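Local coordinates for protein NAD-dependent aldehyde dehydrogenase (Burkholderia multivorans, PDB 5UJU) that probably oxidises aldehydes to carboxylic acids using NAD, possibly including L-glutamate gamma-semialdehyde, at residues A[344-347]-A[348-351]. Sequence-based numbering, arbitrary orientation.
With NA (sodium ion), chain C.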
ATOM      1  N   ALA A 344     -28.656  10.766 -18.211  1.00 26.92           N
ATOM      2  CA  ALA A 344     -29.292   9.824 -19.126  1.00 28.71           C
ATOM      3  C   ALA A 344     -28.393   8.657 -19.535  1.00 32.69           C
ATOM      4  O   ALA A 344     -28.899   7.558 -19.798  1.00 35.43           O
ATOM      5  CB  ALA A 344     -29.755  10.570 -20.379  1.00 25.45           C
ATOM      6  N   LEU A 345     -27.081   8.877 -19.591  1.00 33.17           N
ATOM      7  CA  LEU A 345     -26.109   7.880 -20.021  1.00 31.53           C
ATOM      8  C   LEU A 345     -26.274   6.576 -19.251  1.00 29.58           C
ATOM      9  O   LEU A 345     -26.077   6.534 -18.034  1.00 27.59           O
ATOM     10  CB  LEU A 345     -24.705   8.437 -19.801  1.00 34.42           C
ATOM     11  CG  LEU A 345     -23.907   9.003 -20.965  1.00 41.70           C
ATOM     12  CD1 LEU A 345     -22.549   9.401 -20.429  1.00 50.80           C
ATOM     13  CD2 LEU A 345     -23.763   7.977 -22.074  1.00 37.22           C
ATOM     14  N   TYR A 346     -26.644   5.514 -19.956  1.00 30.29           N
ATOM     15  CA  TYR A 346     -26.801   4.198 -19.335  1.00 28.74           C
ATOM     16  C   TYR A 346     -27.773   4.263 -18.148  1.00 31.11           C
ATOM     17  O   TYR A 346     -27.644   3.524 -17.171  1.00 25.49           O
ATOM     18  CB  TYR A 346     -25.422   3.636 -18.936  1.00 22.64           C
ATOM     19  CG  TYR A 346     -25.386   2.197 -18.420  1.00 28.15           C
ATOM     20  CD1 TYR A 346     -26.317   1.245 -18.832  1.00 26.02           C
ATOM     21  CD2 TYR A 346     -24.414   1.808 -17.506  1.00 28.01           C
ATOM     22  CE1 TYR A 346     -26.268  -0.070 -18.338  1.00 23.45           C
ATOM     23  CE2 TYR A 346     -24.361   0.529 -17.014  1.00 33.72           C
ATOM     24  CZ  TYR A 346     -25.283  -0.404 -17.427  1.00 31.10           C
ATOM     25  OH  TYR A 346     -25.194  -1.670 -16.911  1.00 31.82           O
ATOM     26  N   SER A 347     -28.758   5.168 -18.223  1.00 27.03           N
ATOM     27  CA  SER A 347     -29.820   5.263 -17.216  1.00 27.72           C
ATOM     28  C   SER A 347     -29.253   5.452 -15.813  1.00 28.47           C
ATOM     29  O   SER A 347     -29.755   4.885 -14.838  1.00 25.47           O
ATOM     30  CB  SER A 347     -30.759   4.054 -17.257  1.00 26.05           C
ATOM     31  OG  SER A 347     -31.398   3.924 -18.517  1.00 28.13           O
ATOM     32  N   GLY A 348     -28.219   6.285 -15.708  1.00 31.04           N
ATOM     33  CA  GLY A 348     -27.625   6.612 -14.421  1.00 27.18           C
ATOM     34  C   GLY A 348     -26.965   5.457 -13.708  1.00 36.37           C
ATOM     35  O   GLY A 348     -26.684   5.562 -12.508  1.00 33.87           O
ATOM     36  N   GLN A 349     -26.685   4.357 -14.418  1.00 32.60           N
ATOM     37  CA  GLN A 349     -26.086   3.167 -13.835  1.00 27.56           C
ATOM     38  C   GLN A 349     -24.559   3.181 -13.907  1.00 31.60           C
ATOM     39  O   GLN A 349     -23.925   2.120 -13.821  1.00 31.17           O
ATOM     40  CB  GLN A 349     -26.650   1.906 -14.512  1.00 29.68           C
ATOM     41  CG  GLN A 349     -28.167   1.727 -14.299  1.00 29.07           C
ATOM     42  CD  GLN A 349     -28.793   0.656 -15.190  1.00 32.08           C
ATOM     43  OE1 GLN A 349     -29.315  -0.342 -14.692  1.00 30.37           O
ATOM     44  NE2 GLN A 349     -28.770   0.875 -16.512  1.00 27.83           N
ATOM     45  N   MET A 350     -23.958   4.353 -14.041  1.00 35.03           N
ATOM     46  CA  MET A 350     -22.514   4.493 -13.976  1.00 37.66           C
ATOM     47  C   MET A 350     -22.132   4.924 -12.570  1.00 34.94           C
ATOM     48  O   MET A 350     -22.847   5.710 -11.938  1.00 35.68           O
ATOM     49  CB  MET A 350     -22.016   5.508 -14.999  1.00 32.73           C
ATOM     50  CG  MET A 350     -22.513   5.205 -16.368  1.00 37.33           C
ATOM     51  SD  MET A 350     -21.943   6.410 -17.552  1.00 45.40           S
ATOM     52  CE  MET A 350     -20.199   5.968 -17.652  1.00 39.19           C
ATOM     53  N   CYS A 351     -21.022   4.381 -12.064  1.00 33.37           N
ATOM     54  CA  CYS A 351     -20.584   4.745 -10.724  1.00 35.55           C
ATOM     55  C   CYS A 351     -20.188   6.220 -10.630  1.00 34.52           C
ATOM     56  O   CYS A 351     -20.091   6.756  -9.520  1.00 32.54           O
ATOM     57  CB  CYS A 351     -19.416   3.854 -10.291  1.00 36.42           C
ATOM     58  SG  CYS A 351     -18.020   3.886 -11.411  1.00 42.01           S
TER
HETATM   59 NA    NA C 601     -27.485   7.368 -10.630  1.00 38.50          NA
HETATM   60  O   HOH W   1     -27.028   4.948  -9.846  1.00 41.70           O
HETATM   61  O   HOH W   2     -28.601   8.010  -8.486  1.00 35.15           O
HETATM   62  O   HOH W   3     -25.328   8.487  -9.696  1.00 50.15           O
HETATM   63  O   HOH W   4     -28.462   9.780 -11.486  1.00 28.11           O
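Gln349 folds back over Tyr346 and grips it twice at the backbone. Tyr346 O accepts from Gln349 N and, at 3.0 Å, from Gln349 NE2, the two donors arriving from opposite faces of the carbonyl plane. The side-chain bond is nearly straight (166°), and the carbonyl oxygen lies in the plane of the amide. With CG beside its own backbone N (chi1 -63°) and the chain extended beyond, Gln349 lies across the phenol ring: CB sits 3.8 Å from the ring centroid in a CH-pi contact, while NE2 lies over the ring face, 3.2 Å from Tyr346 CE1, the amide and ring planes tilted 46° apart. A glutamine suits this buried place because its amide has further partners, NE2 at Ala400 O and OE1 at Gln402 N, while Tyr346 OH bonds Thr145 O.

Tyr346, Ser347 and Gly348 all have positive phi, making a short left-handed turn after helix 332-344, in which Gly348 N also bonds Leu345 O at 3.2 Å. Glycine readily takes this backbone. The partly exposed flank is looser: unbranched Met350 brings SD to 4.1 Å from Leu345 CB, and its CG meets the ring edge at Tyr346 CD2. Gly348 O binds a sodium ion directly (2.7 Å), ligated also by Gly458 O and four waters. Neutral oxygens thus hold the ion, while the two hydrogen bonds accepted by Tyr346 O tie Gln349 to the turn leading to Cys351, in a Gly-Gln-Met-Cys sequence resembling the family's active-site loop.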